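Local coordinates for protein phosphoserine aminotransferase (Bacillus alcalophilus, PDB 1W23) that catalyses the reversible, pyridoxal-phosphate-dependent amino transfer that makes phosphoserine from 3-phosphohydroxypyruvate in serine biosynthesis, and likewise phosphohydroxythreonine, at residues A[99-103]-A[148-154]; A[130-136]-A[156-162]; A[168-174]-A[187-193]; A[83-88]-A[143-147]. One frame throughout, in Å; residues are numbered along the deposited sequence.

Contact 1: residues A[99-103]-A[148-154]. With PLP (pyridoxal-5'-phosphate), chain J.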
# COMPACT_ATOMS: atom_id res chain seq x y z
N THR A 99 17.31 20.00 -5.06
CA THR A 99 17.49 20.61 -3.76
C THR A 99 17.77 19.59 -2.67
O THR A 99 17.85 19.94 -1.49
CB THR A 99 16.33 21.53 -3.37
OG1 THR A 99 15.05 20.87 -3.65
CG2 THR A 99 16.33 22.82 -4.19
N GLY A 100 17.96 18.31 -3.01
CA GLY A 100 18.38 17.30 -2.07
C GLY A 100 18.42 15.94 -2.71
O GLY A 100 18.34 15.80 -3.94
N SER A 101 18.57 14.92 -1.89
CA SER A 101 18.66 13.55 -2.34
C SER A 101 17.35 13.07 -2.95
O SER A 101 17.35 12.35 -3.97
CB SER A 101 19.07 12.64 -1.09
OG SER A 101 18.86 11.27 -1.44
N TRP A 102 16.20 13.43 -2.35
CA TRP A 102 14.93 13.04 -2.94
C TRP A 102 14.75 13.64 -4.32
O TRP A 102 14.16 12.98 -5.20
CB TRP A 102 13.75 13.37 -1.99
CG TRP A 102 13.81 12.47 -0.76
CD1 TRP A 102 14.00 12.85 0.53
CD2 TRP A 102 13.72 11.04 -0.75
NE1 TRP A 102 14.01 11.76 1.34
CE2 TRP A 102 13.84 10.63 0.59
CE3 TRP A 102 13.52 10.05 -1.73
CZ2 TRP A 102 13.79 9.29 0.95
CZ3 TRP A 102 13.47 8.73 -1.38
CH2 TRP A 102 13.60 8.37 -0.04
N SER A 103 15.24 14.86 -4.57
CA SER A 103 15.19 15.40 -5.92
C SER A 103 16.00 14.53 -6.90
O SER A 103 15.58 14.26 -8.03
CB SER A 103 15.78 16.80 -5.99
OG SER A 103 15.21 17.72 -5.05
N THR A 148 11.06 19.62 -5.31
CA THR A 148 10.86 18.91 -4.06
C THR A 148 10.65 19.99 -3.00
O THR A 148 11.59 20.76 -2.71
CB THR A 148 12.07 18.05 -3.70
OG1 THR A 148 12.47 17.27 -4.85
CG2 THR A 148 11.78 17.18 -2.50
N SER A 149 9.42 20.16 -2.51
CA SER A 149 9.14 21.35 -1.67
C SER A 149 9.89 21.38 -0.36
O SER A 149 10.34 22.43 0.07
CB SER A 149 7.62 21.41 -1.41
OG SER A 149 7.17 20.20 -0.84
N ASN A 150 10.07 20.21 0.25
CA ASN A 150 10.77 20.06 1.52
C ASN A 150 11.76 18.90 1.33
O ASN A 150 11.39 17.77 1.00
CB ASN A 150 9.77 19.83 2.67
CG ASN A 150 10.49 19.88 4.03
OD1 ASN A 150 10.74 21.00 4.53
ND2 ASN A 150 10.83 18.71 4.55
N ASN A 151 13.03 19.24 1.49
CA ASN A 151 14.13 18.32 1.25
C ASN A 151 14.46 17.63 2.56
O ASN A 151 15.24 18.11 3.40
CB ASN A 151 15.32 19.07 0.68
CG ASN A 151 14.86 19.81 -0.58
OD1 ASN A 151 14.68 19.18 -1.62
ND2 ASN A 151 14.67 21.10 -0.47
N THR A 152 13.79 16.49 2.77
CA THR A 152 13.68 15.84 4.09
C THR A 152 15.03 15.53 4.71
O THR A 152 15.17 15.56 5.94
CB THR A 152 12.87 14.52 3.91
OG1 THR A 152 11.86 14.76 2.92
CG2 THR A 152 12.23 14.06 5.22
N ILE A 153 16.00 15.13 3.87
CA ILE A 153 17.32 14.74 4.37
C ILE A 153 18.19 15.90 4.76
O ILE A 153 19.01 15.83 5.70
CB ILE A 153 18.01 13.80 3.35
CG1 ILE A 153 17.29 12.44 3.37
CG2 ILE A 153 19.51 13.67 3.60
CD1 ILE A 153 17.54 11.52 2.20
N TYR A 154 18.06 17.00 4.02
CA TYR A 154 18.91 18.20 4.17
C TYR A 154 18.29 19.28 5.03
O TYR A 154 19.01 20.19 5.48
CB TYR A 154 19.30 18.74 2.78
CG TYR A 154 20.34 17.80 2.16
CD1 TYR A 154 19.97 16.80 1.30
CD2 TYR A 154 21.65 17.90 2.51
CE1 TYR A 154 20.92 15.93 0.77
CE2 TYR A 154 22.61 17.04 1.98
CZ TYR A 154 22.22 16.06 1.10
OH TYR A 154 23.17 15.18 0.58
N1 PLP J . 10.21 12.15 -1.27
C2 PLP J . 10.42 12.76 -0.05
C2A PLP J . 10.55 14.24 -0.06
C3 PLP J . 10.49 12.00 1.10
O3 PLP J . 10.67 12.59 2.26
C4 PLP J . 10.37 10.56 1.02
C4A PLP J . 10.38 9.77 2.27
C5 PLP J . 10.14 9.98 -0.24
C6 PLP J . 10.09 10.80 -1.36
C5A PLP J . 10.02 8.50 -0.44
O4P PLP J . 8.66 8.08 -0.05
P PLP J . 8.28 6.49 -0.09
O1P PLP J . 9.19 5.81 0.89
O2P PLP J . 8.51 6.02 -1.52
O3P PLP J . 6.81 6.53 0.28
O HOH W 1 13.52 21.23 -5.86
O HOH W 2 11.64 14.65 -5.05
O HOH W 3 15.28 16.42 -2.13
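W102 and T152 meet beside the cofactor in the pyridoxal-phosphate pocket of a fold type I aminotransferase. The indole lies over one face of the pyridine ring, nearly parallel to it, with W102 CG 3.5 Å from cofactor atom C2. From 148-154, T152 OG1 hydrogen-bonds the phenolic O3 of the cofactor at 2.6 Å, either oxygen being a possible donor; the same hydroxyl also bonds S175. W102 CG is anti to its own carbonyl carbon (chi1 -68°), which carries the indole from the first turn of helix 101-111 to both the cofactor and I153, whose CD1 comes within 3.6 Å of W102 NE1. With an alanine at W102, the pyridine ring would probably lose its aromatic cover on this face and be freer to tilt. A polar second shell fixes the start of the helix. S103 OG and T148 OG1 share a hydrogen bond of 2.8 Å, and T99 N donates almost straight (171°) to S103 OG. T99 OG1 donates to N151 OD1 at 2.7 Å, tilted 25° from the carbonyl plane. Water joins the segments again: one molecule accepts from T148 N and donates to T99 OG1 at 2.7 Å.

Contact 2: residues A[130-136]-A[156-162]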
# COMPACT_ATOMS: atom_id res chain seq x y z
N ILE A 130 17.70 26.67 -1.12
CA ILE A 130 16.90 26.61 -2.34
C ILE A 130 17.45 27.59 -3.33
O ILE A 130 17.69 28.76 -2.95
CB ILE A 130 15.44 26.94 -2.00
CG1 ILE A 130 14.87 26.09 -0.82
CG2 ILE A 130 14.53 26.86 -3.23
CD1 ILE A 130 14.98 24.60 -1.01
N PRO A 131 17.69 27.25 -4.60
CA PRO A 131 18.19 28.25 -5.58
C PRO A 131 17.16 29.30 -5.83
O PRO A 131 15.94 29.13 -5.76
CB PRO A 131 18.44 27.41 -6.83
CG PRO A 131 17.60 26.21 -6.66
CD PRO A 131 17.50 25.92 -5.20
N ASP A 132 17.65 30.52 -6.15
CA ASP A 132 16.86 31.62 -6.58
C ASP A 132 16.15 31.23 -7.88
O ASP A 132 16.76 30.67 -8.78
CB ASP A 132 17.82 32.79 -6.85
CG ASP A 132 18.50 33.44 -5.69
OD1 ASP A 132 19.44 34.24 -5.94
OD2 ASP A 132 18.08 33.21 -4.54
N PHE A 133 14.87 31.59 -8.00
CA PHE A 133 14.11 31.20 -9.16
C PHE A 133 14.67 31.82 -10.43
O PHE A 133 14.44 31.26 -11.52
CB PHE A 133 12.66 31.62 -8.98
CG PHE A 133 11.98 30.95 -7.78
CD1 PHE A 133 10.78 31.47 -7.30
CD2 PHE A 133 12.48 29.85 -7.11
CE1 PHE A 133 10.09 30.94 -6.21
CE2 PHE A 133 11.82 29.32 -6.00
CZ PHE A 133 10.64 29.84 -5.55
N SER A 134 15.36 32.96 -10.33
CA SER A 134 16.03 33.57 -11.47
C SER A 134 17.09 32.63 -12.07
O SER A 134 17.51 32.87 -13.22
CB SER A 134 16.65 34.93 -11.06
OG SER A 134 17.62 34.79 -10.06
N GLU A 135 17.58 31.68 -11.32
CA GLU A 135 18.58 30.78 -11.84
C GLU A 135 17.99 29.67 -12.74
O GLU A 135 18.76 28.91 -13.34
CB GLU A 135 19.37 30.14 -10.71
CG GLU A 135 19.94 31.07 -9.67
CD GLU A 135 20.49 30.38 -8.44
OE1 GLU A 135 21.13 29.30 -8.69
OE2 GLU A 135 20.41 30.73 -7.20
N PHE A 136 16.67 29.55 -12.76
CA PHE A 136 16.10 28.35 -13.39
C PHE A 136 16.24 28.43 -14.90
O PHE A 136 15.89 29.40 -15.57
CB PHE A 136 14.61 28.21 -13.09
CG PHE A 136 14.25 27.81 -11.66
CD1 PHE A 136 15.13 27.80 -10.61
CD2 PHE A 136 12.92 27.47 -11.42
CE1 PHE A 136 14.67 27.42 -9.33
CE2 PHE A 136 12.51 27.06 -10.19
CZ PHE A 136 13.37 27.05 -9.15
N THR A 156 15.93 21.66 4.29
CA THR A 156 15.64 22.90 3.59
C THR A 156 14.24 22.83 2.97
O THR A 156 13.71 21.73 2.73
CB THR A 156 16.68 23.17 2.48
OG1 THR A 156 16.55 22.10 1.54
CG2 THR A 156 18.09 23.27 3.00
N GLN A 157 13.66 24.00 2.69
CA GLN A 157 12.28 24.05 2.24
C GLN A 157 12.03 25.31 1.42
O GLN A 157 12.51 26.40 1.77
CB GLN A 157 11.37 24.06 3.49
CG GLN A 157 9.89 24.05 3.27
CD GLN A 157 9.11 24.06 4.56
OE1 GLN A 157 9.59 24.54 5.61
NE2 GLN A 157 7.86 23.52 4.52
N TYR A 158 11.26 25.16 0.36
CA TYR A 158 10.75 26.30 -0.41
C TYR A 158 9.91 27.20 0.48
O TYR A 158 8.99 26.73 1.16
CB TYR A 158 9.93 25.82 -1.59
CG TYR A 158 10.72 25.32 -2.79
CD1 TYR A 158 11.41 24.11 -2.75
CD2 TYR A 158 10.75 26.03 -3.98
CE1 TYR A 158 12.12 23.65 -3.86
CE2 TYR A 158 11.44 25.58 -5.07
CZ TYR A 158 12.14 24.39 -5.02
OH TYR A 158 12.83 23.96 -6.14
N GLN A 159 10.17 28.52 0.41
CA GLN A 159 9.35 29.50 1.13
C GLN A 159 8.13 29.87 0.34
O GLN A 159 7.16 30.34 0.96
CB GLN A 159 10.17 30.79 1.38
CG GLN A 159 11.42 30.46 2.18
CD GLN A 159 11.07 29.72 3.46
OE1 GLN A 159 10.37 30.34 4.31
NE2 GLN A 159 11.47 28.45 3.59
N ASN A 160 8.18 29.75 -0.94
CA ASN A 160 7.11 30.08 -1.90
C ASN A 160 7.49 29.34 -3.18
O ASN A 160 8.55 28.65 -3.20
CB ASN A 160 6.93 31.58 -2.07
CG ASN A 160 8.28 32.24 -2.21
OD1 ASN A 160 9.02 31.85 -3.11
ND2 ASN A 160 8.60 33.19 -1.35
N PHE A 161 6.67 29.41 -4.19
CA PHE A 161 6.81 28.56 -5.36
C PHE A 161 6.85 29.40 -6.59
O PHE A 161 6.19 30.44 -6.70
CB PHE A 161 5.64 27.57 -5.42
CG PHE A 161 5.68 26.62 -4.24
CD1 PHE A 161 4.76 26.69 -3.23
CD2 PHE A 161 6.69 25.67 -4.15
CE1 PHE A 161 4.86 25.83 -2.14
CE2 PHE A 161 6.76 24.79 -3.06
CZ PHE A 161 5.82 24.85 -2.06
N PRO A 162 7.60 28.95 -7.59
CA PRO A 162 7.70 29.77 -8.80
C PRO A 162 6.46 29.75 -9.65
O PRO A 162 5.69 28.78 -9.66
CB PRO A 162 8.87 29.05 -9.47
CG PRO A 162 8.77 27.62 -9.09
CD PRO A 162 8.33 27.67 -7.64
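I130 and Y158 meet as methyl against ring: I130 CG2 stands 3.8 Å from the centroid of the tyrosine ring and only 8° off its normal, a CH-pi contact over the centre of the face. A second contact of this kind has the roles of the segments exchanged, with P162 CB over one face of the F133 ring, 4.0 Å from its centroid. Plain apolar contacts fill in between. F133 CE2 touches Y158 CE2 at 3.9 Å, and F136 CE2 reaches P162 CG. The F133 ring can serve two neighbours because its CG is anti to the carbonyl carbon (chi1 -62°), sending it from the short 3-10 turn 133-135 toward 156-162. Were Y158 an alanine, I130 CG2 would probably lose the aromatic face beneath it and F133 CE2 its neighbour, with a gap likely to open between the segments. The polar atoms meet carbon. N160 O lies at the edge of the F133 ring, 3.4 Å from CZ, while N160 OD1 comes equally close to F133 CE1, the amide and ring planes being 81° apart. I130 CG1 abuts Q157 O at 3.5 Å. No hydrogen bond crosses between the segments, so the two are joined by shape and dispersion; the buried N160 O has no polar partner, and the weakly positive aromatic C-H edge probably compensates only in part.

Contact 3: residues A[168-174]-A[187-193]. With PLP (pyridoxal-5'-phosphate), chain J.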
# COMPACT_ATOMS: atom_id res chain seq x y z
N PRO A 168 3.71 22.35 -16.92
CA PRO A 168 3.22 22.22 -15.58
C PRO A 168 4.31 22.10 -14.54
O PRO A 168 5.31 21.44 -14.74
CB PRO A 168 2.42 20.89 -15.68
CG PRO A 168 3.02 20.14 -16.82
CD PRO A 168 3.37 21.21 -17.83
N LEU A 169 4.06 22.74 -13.40
CA LEU A 169 4.90 22.61 -12.22
C LEU A 169 4.43 21.39 -11.41
O LEU A 169 3.21 21.28 -11.12
CB LEU A 169 4.83 23.88 -11.39
CG LEU A 169 5.69 23.92 -10.11
CD1 LEU A 169 7.16 23.85 -10.42
CD2 LEU A 169 5.37 25.19 -9.29
N ILE A 170 5.36 20.52 -11.07
CA ILE A 170 5.06 19.26 -10.35
C ILE A 170 5.89 19.26 -9.09
O ILE A 170 7.09 19.63 -9.15
CB ILE A 170 5.44 18.03 -11.20
CG1 ILE A 170 4.92 18.29 -12.60
CG2 ILE A 170 5.03 16.75 -10.48
CD1 ILE A 170 3.80 17.51 -13.12
N ALA A 171 5.28 18.87 -7.97
CA ALA A 171 6.04 18.89 -6.71
C ALA A 171 5.85 17.63 -5.89
O ALA A 171 4.72 17.18 -5.63
CB ALA A 171 5.58 20.09 -5.86
N ASP A 172 6.98 17.11 -5.42
CA ASP A 172 7.05 16.09 -4.38
C ASP A 172 6.98 16.84 -3.05
O ASP A 172 7.96 17.45 -2.59
CB ASP A 172 8.38 15.33 -4.47
CG ASP A 172 8.60 14.32 -3.36
OD1 ASP A 172 7.71 14.18 -2.46
OD2 ASP A 172 9.67 13.68 -3.40
N MET A 173 5.79 16.82 -2.46
CA MET A 173 5.49 17.48 -1.18
C MET A 173 5.40 16.48 -0.04
O MET A 173 4.75 16.77 0.99
CB MET A 173 4.22 18.35 -1.24
CG MET A 173 4.33 19.43 -2.36
SD MET A 173 2.98 20.61 -2.16
CE MET A 173 3.43 21.85 -3.38
N SER A 174 6.03 15.33 -0.17
CA SER A 174 5.93 14.29 0.84
C SER A 174 6.13 14.79 2.26
O SER A 174 5.35 14.41 3.15
CB SER A 174 6.93 13.19 0.59
OG SER A 174 6.67 12.47 -0.61
N PHE A 187 0.21 24.52 -9.53
CA PHE A 187 0.74 23.21 -9.85
C PHE A 187 -0.13 22.46 -10.84
O PHE A 187 -1.36 22.51 -10.76
CB PHE A 187 0.82 22.36 -8.57
CG PHE A 187 1.78 23.00 -7.56
CD1 PHE A 187 1.33 23.92 -6.62
CD2 PHE A 187 3.13 22.70 -7.55
CE1 PHE A 187 2.22 24.52 -5.73
CE2 PHE A 187 4.01 23.30 -6.70
CZ PHE A 187 3.57 24.22 -5.78
N GLY A 188 0.52 21.67 -11.67
CA GLY A 188 -0.18 20.65 -12.42
C GLY A 188 -0.43 19.37 -11.66
O GLY A 188 -1.42 18.67 -11.88
N MET A 189 0.51 19.06 -10.76
CA MET A 189 0.40 17.84 -9.94
C MET A 189 1.21 18.03 -8.67
O MET A 189 2.35 18.57 -8.72
CB MET A 189 0.86 16.64 -10.75
CG MET A 189 0.72 15.34 -10.00
SD MET A 189 1.13 13.90 -10.99
CE MET A 189 2.47 13.30 -9.93
N ILE A 190 0.69 17.55 -7.57
CA ILE A 190 1.36 17.45 -6.27
C ILE A 190 1.25 16.02 -5.80
O ILE A 190 0.17 15.42 -5.93
CB ILE A 190 0.66 18.37 -5.26
CG1 ILE A 190 0.82 19.84 -5.63
CG2 ILE A 190 1.07 18.04 -3.86
CD1 ILE A 190 -0.13 20.73 -4.92
N TYR A 191 2.32 15.43 -5.27
CA TYR A 191 2.21 14.11 -4.68
C TYR A 191 2.94 14.06 -3.35
O TYR A 191 3.88 14.82 -3.07
CB TYR A 191 2.73 13.02 -5.61
CG TYR A 191 4.15 13.10 -6.02
CD1 TYR A 191 5.14 12.36 -5.41
CD2 TYR A 191 4.58 13.91 -7.10
CE1 TYR A 191 6.48 12.40 -5.78
CE2 TYR A 191 5.90 13.95 -7.49
CZ TYR A 191 6.86 13.20 -6.83
OH TYR A 191 8.18 13.18 -7.22
N ALA A 192 2.50 13.10 -2.51
CA ALA A 192 3.08 12.97 -1.18
C ALA A 192 2.74 11.58 -0.63
O ALA A 192 1.56 11.23 -0.54
CB ALA A 192 2.44 13.96 -0.19
N GLY A 193 3.75 10.82 -0.22
CA GLY A 193 3.48 9.68 0.66
C GLY A 193 2.79 10.18 1.90
O GLY A 193 3.14 11.25 2.43
N1 PLP J . 10.21 12.15 -1.27
C2 PLP J . 10.42 12.76 -0.05
C2A PLP J . 10.55 14.24 -0.06
C3 PLP J . 10.49 12.00 1.10
O3 PLP J . 10.67 12.59 2.26
C4 PLP J . 10.37 10.56 1.02
C4A PLP J . 10.38 9.77 2.27
C5 PLP J . 10.14 9.98 -0.24
C6 PLP J . 10.09 10.80 -1.36
C5A PLP J . 10.02 8.50 -0.44
O4P PLP J . 8.66 8.08 -0.05
P PLP J . 8.28 6.49 -0.09
O1P PLP J . 9.19 5.81 0.89
O2P PLP J . 8.51 6.02 -1.52
O3P PLP J . 6.81 6.53 0.28
O HOH W 4 3.01 13.38 4.23
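A171 and Y191 are joined in the tight part of this contact, where strands 169-172 and 189-193 run parallel in the central sheet with axes 4.9 Å apart. A171 N donates to M189 O and A171 O accepts from Y191 N; M173 N then reaches Y191 O at 2.8 Å. On the side of A171 and I190, M173 CE sits over the F187 ring, 3.8 Å from its centroid, its sulfur making a more distant Met-aromatic contact. On the side of D172, the Y191 ring takes the crowded position between backbone N and carbonyl carbon (chi1 60°), which lays its face under D172 CA. The D172 carboxylate is turned only 17° from that ring plane. Toward the cofactor the ladder slackens: G193 N makes only a weak, 3.4 Å bond to S174 OG, and a water stands 2.8 Å from both S174 O and G193 O. Here an Asx turn takes over, D172 OD1 accepting from S174 N at 3.1 Å and, on its syn lone pair, from S174 OG. With OD1 thus gripped twice, D172 OD2 faces cofactor N1 at 2.7 Å, an arrangement that, as in other fold type I enzymes, probably helps the pyridine ring act as an electron sink.

Contact 4: residues A[83-88]-A[143-147]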
# COMPACT_ATOMS: atom_id res chain seq x y z
N LEU A 83 5.17 9.50 -12.98
CA LEU A 83 5.07 10.85 -13.58
C LEU A 83 5.69 10.91 -14.96
O LEU A 83 5.00 11.21 -15.95
CB LEU A 83 5.65 11.89 -12.60
CG LEU A 83 6.08 13.25 -13.27
CD1 LEU A 83 4.86 14.01 -13.68
CD2 LEU A 83 7.00 14.06 -12.38
N PRO A 84 6.99 10.56 -15.14
CA PRO A 84 7.53 10.60 -16.52
C PRO A 84 6.89 9.57 -17.43
O PRO A 84 6.74 9.80 -18.62
CB PRO A 84 9.02 10.39 -16.30
CG PRO A 84 9.14 9.72 -14.94
CD PRO A 84 8.05 10.36 -14.16
N MET A 85 6.47 8.42 -16.90
CA MET A 85 5.77 7.45 -17.79
C MET A 85 4.54 8.04 -18.44
O MET A 85 4.19 7.73 -19.55
CB MET A 85 5.19 6.24 -17.05
CG MET A 85 6.23 5.21 -16.75
SD MET A 85 5.45 3.83 -15.92
CE MET A 85 6.88 2.77 -15.69
N ASN A 86 3.85 8.95 -17.75
CA ASN A 86 2.66 9.57 -18.26
C ASN A 86 2.91 10.85 -19.01
O ASN A 86 2.17 11.11 -19.96
CB ASN A 86 1.63 9.79 -17.13
CG ASN A 86 0.93 8.52 -16.70
OD1 ASN A 86 -0.23 8.28 -17.07
ND2 ASN A 86 1.63 7.66 -15.93
N LEU A 87 3.87 11.67 -18.62
CA LEU A 87 4.04 12.99 -19.21
C LEU A 87 5.31 13.18 -20.02
O LEU A 87 5.40 14.13 -20.82
CB LEU A 87 4.00 14.07 -18.08
CG LEU A 87 2.67 14.44 -17.46
CD1 LEU A 87 2.92 15.60 -16.49
CD2 LEU A 87 1.60 14.75 -18.53
N LEU A 88 6.32 12.36 -19.84
CA LEU A 88 7.60 12.57 -20.57
C LEU A 88 7.51 11.89 -21.91
O LEU A 88 7.92 10.73 -22.08
CB LEU A 88 8.75 12.10 -19.67
CG LEU A 88 10.15 12.34 -20.24
CD1 LEU A 88 10.34 13.75 -20.71
CD2 LEU A 88 11.24 11.98 -19.24
N ALA A 143 8.46 18.95 -20.65
CA ALA A 143 7.19 18.26 -20.34
C ALA A 143 6.62 18.78 -19.01
O ALA A 143 5.39 18.80 -18.79
CB ALA A 143 7.41 16.76 -20.26
N TYR A 144 7.48 19.18 -18.10
CA TYR A 144 7.15 19.64 -16.75
C TYR A 144 8.40 20.17 -16.14
O TYR A 144 9.52 19.91 -16.60
CB TYR A 144 6.57 18.48 -15.94
CG TYR A 144 7.40 17.24 -15.80
CD1 TYR A 144 7.11 16.14 -16.62
CD2 TYR A 144 8.47 17.14 -14.92
CE1 TYR A 144 7.86 14.98 -16.55
CE2 TYR A 144 9.22 16.00 -14.85
CZ TYR A 144 8.93 14.92 -15.64
OH TYR A 144 9.65 13.75 -15.59
N LEU A 145 8.23 20.89 -15.02
CA LEU A 145 9.31 21.30 -14.12
C LEU A 145 9.01 20.68 -12.77
O LEU A 145 7.92 20.95 -12.23
CB LEU A 145 9.39 22.82 -13.99
CG LEU A 145 10.54 23.31 -13.09
CD1 LEU A 145 11.88 23.00 -13.71
CD2 LEU A 145 10.35 24.78 -12.80
N HIS A 146 9.92 19.86 -12.26
CA HIS A 146 9.71 19.12 -11.00
C HIS A 146 10.55 19.70 -9.91
O HIS A 146 11.76 19.92 -10.09
CB HIS A 146 10.07 17.64 -11.24
CG HIS A 146 9.86 16.77 -10.03
ND1 HIS A 146 10.74 16.74 -8.93
CD2 HIS A 146 8.89 15.85 -9.77
CE1 HIS A 146 10.26 15.83 -8.06
NE2 HIS A 146 9.13 15.30 -8.55
N ILE A 147 9.92 19.93 -8.74
CA ILE A 147 10.58 20.41 -7.54
C ILE A 147 10.26 19.47 -6.39
O ILE A 147 9.30 18.69 -6.42
CB ILE A 147 10.15 21.85 -7.19
CG1 ILE A 147 8.69 21.95 -6.75
CG2 ILE A 147 10.46 22.81 -8.35
CD1 ILE A 147 8.28 23.31 -6.24
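L83 and Y144 come together from adjacent layers of the alpha/beta fold, where helix 75-87 lies against the central sheet. The segment 83-87 runs almost antiparallel to strand 144-147 (169°), with the axes 11.3 Å apart, and the tyrosine spans much of that interval. Its CG is placed between the backbone N and the carbonyl carbon (chi1 57°), and from there the ring extends to the helix. At the root, Y144 CB passes close to P168 O, just before the adjoining strand 169-172. On the ring, CD1 touches L87 CB at 4.0 Å, and CE1 lies near L83 CG and L88 CB. CE2 and CZ sit under L83 CD2, which rides over the face as a CH-pi contact, 4.1 Å from the centroid and 22° off the normal. At the tip, Y144 OH rests against the proline ring of P84, 3.5 Å from CB, while its polar need is met by a hydrogen bond to Y96 OH. One hydroxyl therefore faces the hydrocarbon of the helix and is tied to the neighbouring strand 93-98. Lower down, where the helix gives way at L88, A143 CB packs 3.4 Å from L87 O, and L88 CD1 leans on the same methyl. No hydrogen bond joins the two segments, so helix and strand are fitted by side-chain shape. L83 also reaches along the strand to H146: its CD2 lies 3.7 Å from H146 CD2, on an imidazole whose NE2 is hydrogen-bonded to Y191 OH.

Contacts 3 and 4 share the seven-stranded sheet, in which strands 142-148 and 169-172 are neighbours; their centres are about 10 Å apart, and they touch through backbone bonding of the two strands, I170 N to L145 O. Contact 1 continues strand 142-148 past its end toward the cofactor, and contact 2 follows through the small hairpin of strands 150-151 and 156-157, about 12 Å away between centres. Along the chain, contacts 1, 2 and 4 interleave and all close before contact 3 opens. Contacts 1 and 3 both touch the cofactor and lie about 13 Å apart. The sheet thus carries cofactor-binding residues at the strand ends, with contacts 2 and 4, about 19 Å apart, packed farther out.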